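Local structure of extracellular solute-binding protein, family 5 (Chelativorans sp., 6WM6) at residues I135-T140 and F189-H194; I160-Q165 and T173-E178; W306-L311 and A522-I527; S353-P358 and E513-A518. The protein binds EDTA and other aminopolycarboxylates in the periplasm as the solute-binding protein of an ABC transporter, in a family generally linked to peptide transport. One frame throughout, in Å; residues are numbered along the deposited sequence. Where two conformers were deposited one is given.

Contact 1 of 4, residues I135-T140 and F189-H194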
loop_
_atom_site.group_PDB
_atom_site.type_symbol
_atom_site.label_atom_id
_atom_site.label_comp_id
_atom_site.label_asym_id
_atom_site.label_seq_id
_atom_site.Cartn_x
_atom_site.Cartn_y
_atom_site.Cartn_z
ATOM N N ILE A 135 7.535 -15.108 -18.689
ATOM C CA ILE A 135 8.801 -15.728 -18.316
ATOM C C ILE A 135 9.828 -14.678 -17.921
ATOM O O ILE A 135 10.535 -14.840 -16.912
ATOM C CB ILE A 135 9.288 -16.646 -19.458
ATOM C CG1 ILE A 135 8.382 -17.876 -19.512
ATOM C CG2 ILE A 135 10.729 -17.061 -19.243
ATOM C CD1 ILE A 135 8.521 -18.694 -20.779
ATOM N N TYR A 136 9.927 -13.583 -18.684
ATOM C CA TYR A 136 10.858 -12.522 -18.311
ATOM C C TYR A 136 10.546 -11.999 -16.915
ATOM O O TYR A 136 11.436 -11.895 -16.059
ATOM C CB TYR A 136 10.834 -11.384 -19.336
ATOM C CG TYR A 136 11.689 -10.202 -18.949
ATOM C CD1 TYR A 136 13.038 -10.171 -19.274
ATOM C CD2 TYR A 136 11.167 -9.130 -18.251
ATOM C CE1 TYR A 136 13.839 -9.080 -18.919
ATOM C CE2 TYR A 136 11.949 -8.051 -17.882
ATOM C CZ TYR A 136 13.283 -8.032 -18.218
ATOM O OH TYR A 136 14.042 -6.950 -17.835
ATOM N N PHE A 137 9.286 -11.668 -16.652
ATOM C CA PHE A 137 8.975 -11.096 -15.350
ATOM C C PHE A 137 9.275 -12.072 -14.223
ATOM O O PHE A 137 9.877 -11.702 -13.204
ATOM C CB PHE A 137 7.522 -10.646 -15.290
ATOM C CG PHE A 137 7.193 -9.870 -14.046
ATOM C CD1 PHE A 137 7.882 -8.708 -13.748
ATOM C CD2 PHE A 137 6.237 -10.316 -13.156
ATOM C CE1 PHE A 137 7.609 -7.981 -12.617
ATOM C CE2 PHE A 137 5.941 -9.587 -12.006
ATOM C CZ PHE A 137 6.628 -8.418 -11.737
ATOM N N TRP A 138 8.839 -13.328 -14.380
ATOM C CA TRP A 138 9.147 -14.354 -13.384
ATOM C C TRP A 138 10.643 -14.466 -13.117
ATOM O O TRP A 138 11.068 -14.524 -11.954
ATOM C CB TRP A 138 8.585 -15.690 -13.874
ATOM C CG TRP A 138 9.032 -16.928 -13.125
ATOM C CD1 TRP A 138 8.755 -17.255 -11.840
ATOM C CD2 TRP A 138 9.795 -18.005 -13.668
ATOM N NE1 TRP A 138 9.327 -18.480 -11.532
ATOM C CE2 TRP A 138 9.951 -18.959 -12.647
ATOM C CE3 TRP A 138 10.348 -18.264 -14.931
ATOM C CZ2 TRP A 138 10.655 -20.145 -12.831
ATOM C CZ3 TRP A 138 11.047 -19.434 -15.116
ATOM C CH2 TRP A 138 11.193 -20.371 -14.069
ATOM N N LYS A 139 11.458 -14.451 -14.174
ATOM C CA LYS A 139 12.905 -14.549 -13.981
ATOM C C LYS A 139 13.457 -13.351 -13.217
ATOM O O LYS A 139 14.383 -13.511 -12.419
ATOM C CB LYS A 139 13.626 -14.721 -15.322
ATOM C CG LYS A 139 13.434 -16.106 -15.911
ATOM C CD LYS A 139 14.324 -16.356 -17.122
ATOM C CE LYS A 139 14.142 -17.792 -17.599
ATOM N NZ LYS A 139 15.060 -18.160 -18.715
ATOM N N THR A 140 12.891 -12.155 -13.408
ATOM C CA THR A 140 13.370 -11.014 -12.632
ATOM C C THR A 140 12.950 -11.102 -11.169
ATOM O O THR A 140 13.602 -10.504 -10.309
ATOM C CB THR A 140 12.900 -9.656 -13.193
ATOM O OG1 THR A 140 11.484 -9.479 -13.008
ATOM C CG2 THR A 140 13.267 -9.497 -14.661
ATOM N N PHE A 189 2.285 -6.946 -13.021
ATOM C CA PHE A 189 2.950 -5.925 -13.814
ATOM C C PHE A 189 3.826 -6.645 -14.822
ATOM O O PHE A 189 4.812 -7.286 -14.437
ATOM C CB PHE A 189 3.793 -5.004 -12.936
ATOM C CG PHE A 189 3.012 -4.371 -11.816
ATOM C CD1 PHE A 189 2.245 -3.254 -12.035
ATOM C CD2 PHE A 189 3.059 -4.932 -10.557
ATOM C CE1 PHE A 189 1.501 -2.698 -10.984
ATOM C CE2 PHE A 189 2.321 -4.371 -9.504
ATOM C CZ PHE A 189 1.556 -3.261 -9.739
ATOM N N LEU A 190 3.474 -6.576 -16.099
ATOM C CA LEU A 190 4.225 -7.221 -17.164
ATOM C C LEU A 190 4.943 -6.179 -18.014
ATOM O O LEU A 190 4.403 -5.104 -18.283
ATOM C CB LEU A 190 3.293 -8.057 -18.054
ATOM C CG LEU A 190 2.670 -9.268 -17.373
ATOM C CD1 LEU A 190 1.607 -9.885 -18.255
ATOM C CD2 LEU A 190 3.752 -10.289 -17.056
ATOM N N TYR A 191 6.157 -6.520 -18.452
ATOM C CA TYR A 191 7.042 -5.658 -19.219
ATOM C C TYR A 191 7.389 -6.326 -20.541
ATOM O O TYR A 191 7.385 -7.559 -20.656
ATOM C CB TYR A 191 8.296 -5.321 -18.392
ATOM C CG TYR A 191 7.901 -4.559 -17.148
ATOM C CD1 TYR A 191 7.760 -3.174 -17.181
ATOM C CD2 TYR A 191 7.587 -5.209 -15.961
ATOM C CE1 TYR A 191 7.355 -2.462 -16.077
ATOM C CE2 TYR A 191 7.176 -4.494 -14.834
ATOM C CZ TYR A 191 7.066 -3.121 -14.908
ATOM O OH TYR A 191 6.624 -2.389 -13.800
ATOM N N PRO A 192 7.703 -5.538 -21.582
ATOM C CA PRO A 192 7.917 -6.138 -22.911
ATOM C C PRO A 192 9.269 -6.836 -23.042
ATOM O O PRO A 192 10.319 -6.194 -23.248
ATOM C CB PRO A 192 7.792 -4.937 -23.855
ATOM C CG PRO A 192 8.224 -3.767 -23.004
ATOM C CD PRO A 192 7.654 -4.067 -21.639
ATOM N N ALA A 193 9.233 -8.167 -22.984
ATOM C CA ALA A 193 10.459 -8.960 -23.017
ATOM C C ALA A 193 11.232 -8.745 -24.304
ATOM O O ALA A 193 12.463 -8.714 -24.289
ATOM C CB ALA A 193 10.125 -10.442 -22.852
ATOM N N HIS A 194 10.535 -8.588 -25.436
ATOM C CA HIS A 194 11.230 -8.439 -26.708
ATOM C C HIS A 194 11.989 -7.133 -26.791
ATOM O O HIS A 194 12.949 -7.042 -27.573
ATOM C CB HIS A 194 10.257 -8.579 -27.881
ATOM C CG HIS A 194 9.286 -7.455 -28.011
ATOM N ND1 HIS A 194 8.173 -7.326 -27.205
ATOM C CD2 HIS A 194 9.242 -6.421 -28.882
ATOM C CE1 HIS A 194 7.503 -6.249 -27.562
ATOM N NE2 HIS A 194 8.129 -5.683 -28.574
#
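Phe137 turns one face of its ring to the backbone of Phe189, whose carbonyl O stands 3.2 Å above the ring plane and over its centre. Because the oxygen is nearly equidistant from all six ring carbons, the contact is with the ring as a whole; CE1 is 3.4 Å from Phe189 O. With CG anti to the backbone N (chi1 -172°), the ring leaves helix 131-141 toward the chain at 189-191. Tyr191 brings the edge of its own ring there: Phe137 CD1 lies near the plane of the Tyr191 ring, 4.2 Å from Tyr191 CD2, and the two side chains cross obliquely. Leu190 reaches back with CD2 to the CB of Phe137. One helical position earlier, Tyr136 CB packs 3.7 Å from Ala193 CB at the start of helix 193-196, while its hydroxyl is hydrogen-bonded to Ser205. Asp133 OD1 accepts from Ala193 N, a polar tie between the same helices. Replacing Phe137 with an alanine would probably open a gap beneath the Phe189 carbonyl and deprive the Tyr191 ring edge of its partner. No hydrogen bond joins the two segments, so cohesion between them rests on the apolar contacts; the Phe137 face merely shields Phe189 O, which is buried without a polar partner, probably at some electrostatic cost.

Contact 2 of 4, residues I160-Q165 and T173-E178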
loop_
_atom_site.group_PDB
_atom_site.type_symbol
_atom_site.label_atom_id
_atom_site.label_comp_id
_atom_site.label_asym_id
_atom_site.label_seq_id
_atom_site.Cartn_x
_atom_site.Cartn_y
_atom_site.Cartn_z
ATOM N N ILE A 160 7.061 -20.385 -8.000
ATOM C CA ILE A 160 6.931 -20.986 -9.326
ATOM C C ILE A 160 8.286 -21.580 -9.700
ATOM O O ILE A 160 9.301 -20.872 -9.769
ATOM C CB ILE A 160 6.464 -19.954 -10.362
ATOM C CG1 ILE A 160 5.020 -19.512 -10.062
ATOM C CG2 ILE A 160 6.599 -20.514 -11.791
ATOM C CD1 ILE A 160 4.543 -18.351 -10.927
ATOM N N GLU A 161 8.315 -22.886 -9.916
ATOM C CA GLU A 161 9.542 -23.604 -10.240
ATOM C C GLU A 161 9.758 -23.773 -11.734
ATOM O O GLU A 161 10.915 -23.733 -12.193
ATOM C CB GLU A 161 9.498 -24.993 -9.580
ATOM C CG GLU A 161 10.782 -25.784 -9.680
ATOM C CD GLU A 161 10.718 -27.061 -8.870
ATOM O OE1 GLU A 161 9.661 -27.724 -8.897
ATOM O OE2 GLU A 161 11.715 -27.387 -8.195
ATOM N N THR A 162 8.692 -23.941 -12.501
ATOM C CA THR A 162 8.768 -24.016 -13.957
ATOM C C THR A 162 7.658 -23.163 -14.551
ATOM O O THR A 162 6.545 -23.100 -14.024
ATOM C CB THR A 162 8.688 -25.430 -14.534
ATOM O OG1 THR A 162 7.420 -26.011 -14.266
ATOM C CG2 THR A 162 9.807 -26.310 -13.967
ATOM N N LEU A 163 7.970 -22.495 -15.649
ATOM C CA LEU A 163 7.034 -21.605 -16.320
ATOM C C LEU A 163 7.241 -21.804 -17.808
ATOM O O LEU A 163 8.296 -21.433 -18.343
ATOM C CB LEU A 163 7.273 -20.157 -15.903
ATOM C CG LEU A 163 6.220 -19.139 -16.346
ATOM C CD1 LEU A 163 4.861 -19.489 -15.824
ATOM C CD2 LEU A 163 6.640 -17.764 -15.844
ATOM N N GLU A 164 6.262 -22.394 -18.477
ATOM C CA GLU A 164 6.410 -22.818 -19.866
ATOM C C GLU A 164 5.260 -22.270 -20.690
ATOM O O GLU A 164 4.210 -21.898 -20.159
ATOM C CB GLU A 164 6.456 -24.349 -19.970
ATOM C CG GLU A 164 7.601 -24.961 -19.148
ATOM C CD GLU A 164 7.716 -26.472 -19.278
ATOM O OE1 GLU A 164 6.720 -27.140 -19.632
ATOM O OE2 GLU A 164 8.821 -26.999 -19.019
ATOM N N GLN A 165 5.468 -22.182 -21.996
ATOM C CA GLN A 165 4.451 -21.712 -22.921
ATOM C C GLN A 165 4.333 -22.667 -24.093
ATOM O O GLN A 165 5.269 -23.408 -24.424
ATOM C CB GLN A 165 4.735 -20.300 -23.435
ATOM C CG GLN A 165 5.986 -20.187 -24.288
ATOM C CD GLN A 165 6.319 -18.754 -24.645
ATOM O OE1 GLN A 165 5.441 -17.963 -25.011
ATOM N NE2 GLN A 165 7.596 -18.405 -24.556
ATOM N N THR A 173 1.877 -22.028 -18.615
ATOM C CA THR A 173 1.666 -22.968 -17.517
ATOM C C THR A 173 2.724 -22.758 -16.443
ATOM O O THR A 173 3.925 -22.917 -16.708
ATOM C CB THR A 173 1.699 -24.409 -18.032
ATOM O OG1 THR A 173 0.683 -24.593 -19.031
ATOM C CG2 THR A 173 1.455 -25.411 -16.908
ATOM N N ALA A 174 2.270 -22.394 -15.240
ATOM C CA ALA A 174 3.125 -22.203 -14.072
ATOM C C ALA A 174 2.982 -23.402 -13.146
ATOM O O ALA A 174 1.869 -23.718 -12.708
ATOM C CB ALA A 174 2.721 -20.941 -13.313
ATOM N N THR A 175 4.093 -24.056 -12.847
ATOM C CA THR A 175 4.115 -25.169 -11.903
ATOM C C THR A 175 4.864 -24.738 -10.642
ATOM O O THR A 175 5.994 -24.247 -10.737
ATOM C CB THR A 175 4.775 -26.404 -12.520
ATOM O OG1 THR A 175 4.101 -26.760 -13.735
ATOM C CG2 THR A 175 4.694 -27.589 -11.547
ATOM N N PHE A 176 4.228 -24.908 -9.486
ATOM C CA PHE A 176 4.748 -24.450 -8.207
ATOM C C PHE A 176 5.473 -25.571 -7.471
ATOM O O PHE A 176 5.081 -26.738 -7.534
ATOM C CB PHE A 176 3.589 -23.942 -7.327
ATOM C CG PHE A 176 2.966 -22.647 -7.802
ATOM C CD1 PHE A 176 2.184 -22.609 -8.945
ATOM C CD2 PHE A 176 3.153 -21.483 -7.081
ATOM C CE1 PHE A 176 1.597 -21.410 -9.363
ATOM C CE2 PHE A 176 2.562 -20.293 -7.489
ATOM C CZ PHE A 176 1.807 -20.253 -8.622
ATOM N N SER A 177 6.525 -25.200 -6.751
ATOM C CA SER A 177 7.246 -26.180 -5.932
ATOM C C SER A 177 6.543 -26.503 -4.621
ATOM O O SER A 177 6.845 -27.543 -4.002
ATOM C CB SER A 177 8.663 -25.671 -5.645
ATOM O OG SER A 177 8.629 -24.400 -5.012
ATOM N N GLU A 178 5.642 -25.644 -4.174
ATOM C CA GLU A 178 4.846 -25.874 -2.978
ATOM C C GLU A 178 3.601 -25.009 -3.064
ATOM O O GLU A 178 3.562 -24.068 -3.862
ATOM C CB GLU A 178 5.645 -25.553 -1.708
ATOM C CG GLU A 178 6.106 -24.120 -1.612
ATOM C CD GLU A 178 6.959 -23.874 -0.382
ATOM O OE1 GLU A 178 6.385 -23.655 0.709
ATOM O OE2 GLU A 178 8.201 -23.918 -0.502
HETATM O O HOH W 1 6.733 -29.124 -8.143
HETATM O O HOH W 2 5.158 -25.391 -15.908
#
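An antiparallel beta hairpin pairs strand 160-165, at the border of a four-stranded sheet, with strand 171-176, and a classic beta bulge interrupts its register. Glu161 N and Thr162 N both donate to Thr175 O, at 2.8 and 3.2 Å, each in the carbonyl plane. Beyond the bulge the ladder is regular: Thr175 N donates back to Thr162 O, and Glu164 and Thr173 exchange a reciprocal pair of bonds. Ile160 CG1 lies over one face of the Phe176 ring, 3.8 Å from its centroid, in a CH-pi contact. Set anti to its own carbonyl carbon (chi1 -67°), CG1 extends to a CD1 that touches Ala174 CB. Leu163 CD1 meets the same methyl at 3.6 Å, and Leu163 packs beyond it on helix 131-141. On the other face Thr162 and Thr175 lie side by side, pointing the same way. A water 2.8 Å from Thr175 OG1 donates to Thr173 O and, in one of the two conformers of Thr162, also bonds to Thr162 OG1. The hairpin is thus two-sided: an apolar face carrying Ile160, Leu163 and Ala174 is turned to the helix and neighbouring loops, whereas on the threonine face a single water links side chain to backbone.

Contact 3 of 4, residues W306-L311 and A522-I527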
loop_
_atom_site.group_PDB
_atom_site.type_symbol
_atom_site.label_atom_id
_atom_site.label_comp_id
_atom_site.label_asym_id
_atom_site.label_seq_id
_atom_site.Cartn_x
_atom_site.Cartn_y
_atom_site.Cartn_z
ATOM N N TRP A 306 -2.737 1.915 7.266
ATOM C CA TRP A 306 -3.188 1.997 8.664
ATOM C C TRP A 306 -2.079 2.537 9.562
ATOM O O TRP A 306 -0.935 2.073 9.489
ATOM C CB TRP A 306 -3.740 0.666 9.180
ATOM C CG TRP A 306 -2.860 -0.537 9.019
ATOM C CD1 TRP A 306 -2.715 -1.291 7.902
ATOM C CD2 TRP A 306 -2.048 -1.174 10.034
ATOM N NE1 TRP A 306 -1.846 -2.343 8.134
ATOM C CE2 TRP A 306 -1.441 -2.298 9.444
ATOM C CE3 TRP A 306 -1.783 -0.890 11.378
ATOM C CZ2 TRP A 306 -0.589 -3.162 10.150
ATOM C CZ3 TRP A 306 -0.935 -1.755 12.075
ATOM C CH2 TRP A 306 -0.363 -2.868 11.465
ATOM N N TYR A 307 -2.436 3.515 10.392
ATOM C CA TYR A 307 -1.516 4.077 11.351
ATOM C C TYR A 307 -1.200 3.060 12.437
ATOM O O TYR A 307 -2.067 2.281 12.869
ATOM C CB TYR A 307 -2.106 5.285 12.047
ATOM C CG TYR A 307 -2.154 6.546 11.241
ATOM C CD1 TYR A 307 -0.986 7.140 10.778
ATOM C CD2 TYR A 307 -3.364 7.176 10.963
ATOM C CE1 TYR A 307 -1.028 8.294 10.041
ATOM C CE2 TYR A 307 -3.407 8.370 10.241
ATOM C CZ TYR A 307 -2.218 8.906 9.794
ATOM O OH TYR A 307 -2.260 10.083 9.048
ATOM N N PHE A 308 0.042 3.116 12.914
ATOM C CA PHE A 308 0.494 2.286 14.007
ATOM C C PHE A 308 1.500 3.081 14.827
ATOM O O PHE A 308 2.096 4.064 14.358
ATOM C CB PHE A 308 1.151 0.994 13.505
ATOM C CG PHE A 308 2.428 1.213 12.718
ATOM C CD1 PHE A 308 3.612 1.519 13.357
ATOM C CD2 PHE A 308 2.453 1.064 11.332
ATOM C CE1 PHE A 308 4.803 1.699 12.632
ATOM C CE2 PHE A 308 3.637 1.237 10.621
ATOM C CZ PHE A 308 4.802 1.558 11.270
ATOM N N MET A 309 1.738 2.603 16.054
ATOM C CA MET A 309 2.911 2.980 16.824
ATOM C C MET A 309 3.744 1.724 17.035
ATOM O O MET A 309 3.273 0.745 17.634
ATOM C CB MET A 309 2.556 3.577 18.172
ATOM C CG MET A 309 3.798 4.153 18.851
ATOM S SD MET A 309 3.493 4.795 20.503
ATOM C CE MET A 309 3.112 3.290 21.397
ATOM N N GLY A 310 4.982 1.746 16.562
ATOM C CA GLY A 310 5.902 0.660 16.801
ATOM C C GLY A 310 6.770 0.956 18.013
ATOM O O GLY A 310 7.040 2.112 18.342
ATOM N N LEU A 311 7.193 -0.101 18.686
ATOM C CA LEU A 311 7.951 -0.010 19.925
ATOM C C LEU A 311 9.241 -0.802 19.733
ATOM O O LEU A 311 9.220 -1.920 19.221
ATOM C CB LEU A 311 7.147 -0.547 21.116
ATOM C CG LEU A 311 5.802 0.134 21.349
ATOM C CD1 LEU A 311 4.692 -0.563 20.571
ATOM C CD2 LEU A 311 5.452 0.160 22.841
ATOM N N ALA A 522 3.554 -7.047 22.015
ATOM C CA ALA A 522 3.378 -5.625 22.289
ATOM C C ALA A 522 4.475 -4.750 21.687
ATOM O O ALA A 522 4.891 -3.754 22.282
ATOM C CB ALA A 522 3.231 -5.363 23.792
ATOM N N ALA A 523 4.945 -5.099 20.490
ATOM C CA ALA A 523 5.889 -4.274 19.748
ATOM C C ALA A 523 5.239 -3.469 18.626
ATOM O O ALA A 523 5.915 -2.645 17.985
ATOM C CB ALA A 523 7.041 -5.126 19.187
ATOM N N LEU A 524 3.955 -3.665 18.383
ATOM C CA LEU A 524 3.259 -2.966 17.292
ATOM C C LEU A 524 1.817 -2.722 17.723
ATOM O O LEU A 524 1.062 -3.672 17.993
ATOM C CB LEU A 524 3.340 -3.769 15.995
ATOM C CG LEU A 524 2.788 -3.093 14.748
ATOM C CD1 LEU A 524 3.544 -1.834 14.434
ATOM C CD2 LEU A 524 2.879 -4.079 13.575
ATOM N N PHE A 525 1.450 -1.448 17.813
ATOM C CA PHE A 525 0.128 -1.012 18.277
ATOM C C PHE A 525 -0.646 -0.420 17.115
ATOM O O PHE A 525 -0.282 0.654 16.626
ATOM C CB PHE A 525 0.346 0.042 19.369
ATOM C CG PHE A 525 -0.918 0.642 19.946
ATOM C CD1 PHE A 525 -1.671 -0.031 20.895
ATOM C CD2 PHE A 525 -1.307 1.924 19.599
ATOM C CE1 PHE A 525 -2.788 0.548 21.463
ATOM C CE2 PHE A 525 -2.454 2.491 20.141
ATOM C CZ PHE A 525 -3.190 1.807 21.085
ATOM N N PRO A 526 -1.671 -1.106 16.627
ATOM C CA PRO A 526 -2.467 -0.559 15.523
ATOM C C PRO A 526 -3.396 0.523 16.031
ATOM O O PRO A 526 -3.887 0.458 17.163
ATOM C CB PRO A 526 -3.259 -1.781 15.030
ATOM C CG PRO A 526 -3.481 -2.619 16.300
ATOM C CD PRO A 526 -2.246 -2.361 17.168
ATOM N N ILE A 527 -3.659 1.511 15.171
ATOM C CA ILE A 527 -4.459 2.685 15.540
ATOM C C ILE A 527 -5.742 2.715 14.701
ATOM O O ILE A 527 -6.800 2.281 15.156
ATOM C CB ILE A 527 -3.606 3.959 15.483
ATOM C CG1 ILE A 527 -2.410 3.845 16.450
ATOM C CG2 ILE A 527 -4.439 5.179 15.840
ATOM C CD1 ILE A 527 -1.353 4.930 16.302
#
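Leu311, Leu524 and Ile527 bury the most surface where strand 305-311 runs antiparallel to the beginning of strand 524-537. Leu311 lays CD1 against the backbone of Ala523, 3.5 Å from its carbonyl O, the same oxygen that accepts a hydrogen bond from Leu311 N. That donor sits above the carbonyl plane, 42° out of it. Leu524 splits its methyls between two aromatic rings: CD1 reaches Phe308 CD1 at 3.5 Å, on a slant to the ring, and CD2 comes to the edge of the Trp306 indole at CH2, 4.1 Å away. CZ3 of Trp306 also touches Pro526 CB, at 3.8 Å. This pairing belongs to the mixed sheet of one lobe of the periplasmic binding protein fold, with strand 456-462 on the other side of strand 305-311 and Phe461 stacked on Phe308. Met309 and Phe525 form a hydrogen-bonded pair with reciprocal N-to-O bonds. Ile527 N donates to Tyr307 O at 2.9 Å, tilted 31° from the carbonyl plane. Ile527 CG1, anti to its own carbonyl carbon (chi1 -59°), carries CD1 back along the partner strand to 3.7 Å from Phe308 C, while Ile527 CB rests against Tyr307 CB.

Contact 4 of 4, residues S353-P358 and E513-A518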
loop_
_atom_site.group_PDB
_atom_site.type_symbol
_atom_site.label_atom_id
_atom_site.label_comp_id
_atom_site.label_asym_id
_atom_site.label_seq_id
_atom_site.Cartn_x
_atom_site.Cartn_y
_atom_site.Cartn_z
ATOM N N SER A 353 -6.089 -5.033 15.217
ATOM C CA SER A 353 -5.287 -6.145 14.727
ATOM C C SER A 353 -4.076 -5.566 14.011
ATOM O O SER A 353 -4.122 -4.454 13.501
ATOM C CB SER A 353 -6.134 -6.923 13.711
ATOM O OG SER A 353 -5.377 -7.860 12.960
ATOM N N VAL A 354 -2.989 -6.340 13.965
ATOM C CA VAL A 354 -1.812 -5.969 13.172
ATOM C C VAL A 354 -1.693 -6.809 11.916
ATOM O O VAL A 354 -0.698 -6.689 11.189
ATOM C CB VAL A 354 -0.506 -5.956 13.987
ATOM C CG1 VAL A 354 -0.547 -4.859 15.031
ATOM C CG2 VAL A 354 -0.219 -7.302 14.618
ATOM N N MET A 355 -2.690 -7.625 11.613
ATOM C CA MET A 355 -2.649 -8.461 10.424
ATOM C C MET A 355 -3.864 -8.361 9.525
ATOM O O MET A 355 -3.776 -8.779 8.355
ATOM C CB MET A 355 -2.407 -9.915 10.790
ATOM C CG MET A 355 -0.998 -10.057 11.384
ATOM S SD MET A 355 -0.552 -11.736 11.695
ATOM C CE MET A 355 0.963 -11.456 12.600
ATOM N N PHE A 356 -4.969 -7.812 10.008
ATOM C CA PHE A 356 -6.212 -7.720 9.255
ATOM C C PHE A 356 -6.807 -6.331 9.432
ATOM O O PHE A 356 -6.871 -5.808 10.547
ATOM C CB PHE A 356 -7.252 -8.711 9.810
ATOM C CG PHE A 356 -6.774 -10.138 9.876
ATOM C CD1 PHE A 356 -6.738 -10.932 8.732
ATOM C CD2 PHE A 356 -6.399 -10.696 11.076
ATOM C CE1 PHE A 356 -6.334 -12.259 8.810
ATOM C CE2 PHE A 356 -5.986 -12.022 11.152
ATOM C CZ PHE A 356 -5.960 -12.796 10.018
ATOM N N LEU A 357 -7.285 -5.754 8.329
ATOM C CA LEU A 357 -8.120 -4.560 8.410
ATOM C C LEU A 357 -9.476 -4.943 8.993
ATOM O O LEU A 357 -9.878 -6.117 8.946
ATOM C CB LEU A 357 -8.316 -3.964 7.024
ATOM C CG LEU A 357 -7.056 -3.468 6.305
ATOM C CD1 LEU A 357 -7.421 -3.130 4.843
ATOM C CD2 LEU A 357 -6.443 -2.273 6.978
ATOM N N PRO A 358 -10.235 -3.963 9.495
ATOM C CA PRO A 358 -11.528 -4.287 10.128
ATOM C C PRO A 358 -12.504 -5.003 9.219
ATOM O O PRO A 358 -13.399 -5.700 9.741
ATOM C CB PRO A 358 -12.055 -2.907 10.560
ATOM C CG PRO A 358 -10.790 -2.144 10.870
ATOM C CD PRO A 358 -9.816 -2.571 9.776
ATOM N N GLU A 513 -3.909 -16.925 14.728
ATOM C CA GLU A 513 -3.039 -17.305 15.838
ATOM C C GLU A 513 -1.782 -16.455 15.879
ATOM O O GLU A 513 -1.296 -16.092 16.966
ATOM C CB GLU A 513 -2.700 -18.797 15.748
ATOM C CG GLU A 513 -1.972 -19.295 16.981
ATOM C CD GLU A 513 -1.525 -20.749 16.897
ATOM O OE1 GLU A 513 -1.768 -21.423 15.866
ATOM O OE2 GLU A 513 -0.914 -21.228 17.886
ATOM N N ALA A 514 -1.229 -16.121 14.717
ATOM C CA ALA A 514 -0.049 -15.263 14.679
ATOM C C ALA A 514 -0.389 -13.848 15.119
ATOM O O ALA A 514 0.411 -13.204 15.787
ATOM C CB ALA A 514 0.552 -15.246 13.278
ATOM N N ASP A 515 -1.570 -13.351 14.769
ATOM C CA ASP A 515 -2.004 -12.039 15.228
ATOM C C ASP A 515 -2.081 -12.003 16.747
ATOM O O ASP A 515 -1.655 -11.022 17.380
ATOM C CB ASP A 515 -3.353 -11.703 14.585
ATOM C CG ASP A 515 -3.697 -10.226 14.562
ATOM O OD1 ASP A 515 -2.811 -9.340 14.670
ATOM O OD2 ASP A 515 -4.900 -9.930 14.399
ATOM N N GLU A 516 -2.606 -13.066 17.365
ATOM C CA GLU A 516 -2.666 -13.138 18.826
ATOM C C GLU A 516 -1.267 -13.066 19.420
ATOM O O GLU A 516 -1.013 -12.293 20.349
ATOM C CB GLU A 516 -3.363 -14.440 19.260
ATOM C CG GLU A 516 -4.796 -14.626 18.745
ATOM C CD GLU A 516 -5.870 -13.898 19.513
ATOM O OE1 GLU A 516 -5.588 -13.339 20.583
ATOM O OE2 GLU A 516 -7.046 -13.909 19.044
ATOM N N LEU A 517 -0.341 -13.875 18.908
ATOM C CA LEU A 517 1.024 -13.891 19.444
ATOM C C LEU A 517 1.721 -12.559 19.207
ATOM O O LEU A 517 2.483 -12.091 20.054
ATOM C CB LEU A 517 1.808 -15.033 18.815
ATOM C CG LEU A 517 1.337 -16.444 19.163
ATOM C CD1 LEU A 517 2.077 -17.480 18.330
ATOM C CD2 LEU A 517 1.502 -16.740 20.652
ATOM N N ALA A 518 1.514 -11.945 18.055
ATOM C CA ALA A 518 2.140 -10.659 17.785
ATOM C C ALA A 518 1.631 -9.601 18.754
ATOM O O ALA A 518 2.398 -8.769 19.237
ATOM C CB ALA A 518 1.871 -10.257 16.343
#
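Ser353 OG is gripped by three groups: it donates to Asp515 OD2 at 2.6 Å and accepts from Met355 N and Phe356 N, both at 3.0 Å. The carboxylate oxygen is met on its syn side, though 32° out of the carboxylate plane. Its partner OD1 takes Val354 N at 3.1 Å through the syn lone pair, so the two oxygens are bound to successive residues of the loop. A chi1 of -159°, placing CG opposite the backbone N, carries the Asp515 carboxylate out from helix 504-521 to these donors. Phe356 presents the edge of its ring, CD2 lying 3.7 Å from Asp515 OD2, with ring and carboxylate planes 73° apart. Met355 runs past the aspartate in the opposite direction, extended, and ends with CE against Ala514 CB at 3.9 Å and against Ala518 CB. Val354 CG2 approaches the same Ala518 methyl. OD2 also forms a salt bridge with Arg366, which is likely to stabilise the buried negative charge. Without the carboxylate, as with an alanine here, Ser353 OG and Val354 N would probably lose their acceptor across the contact, and Arg366 one of its charge partners. The serine's two backbone acceptances define an ST turn and an ST motif; here the turn is docked onto a helix by an aspartate.

From the N terminus, helix 131-141 leads to the hairpin of contact 2, which closes a short loop; the chain then returns to the helix at 189-194, so contact 1 encloses contact 2. Together they hold helix, hairpin and returning chain, and they touch, Trp138 NE1 probably hydrogen-bonding to Ile160 O. Contacts 3 and 4 come later, after contact 1 has closed. Contact 3 joins 306-311 to 522-527 over a long excursion, within which contact 4 brings the 353-358 loop to helix 504-521; the pair binds loop and helix to strands 305-311 and 524-537, with Pro526 and Val354 packed between. About 16 Å separates the nearest atoms of contacts 2 and 4, and contacts 1 and 3 lie on opposite sides of the chain's centre.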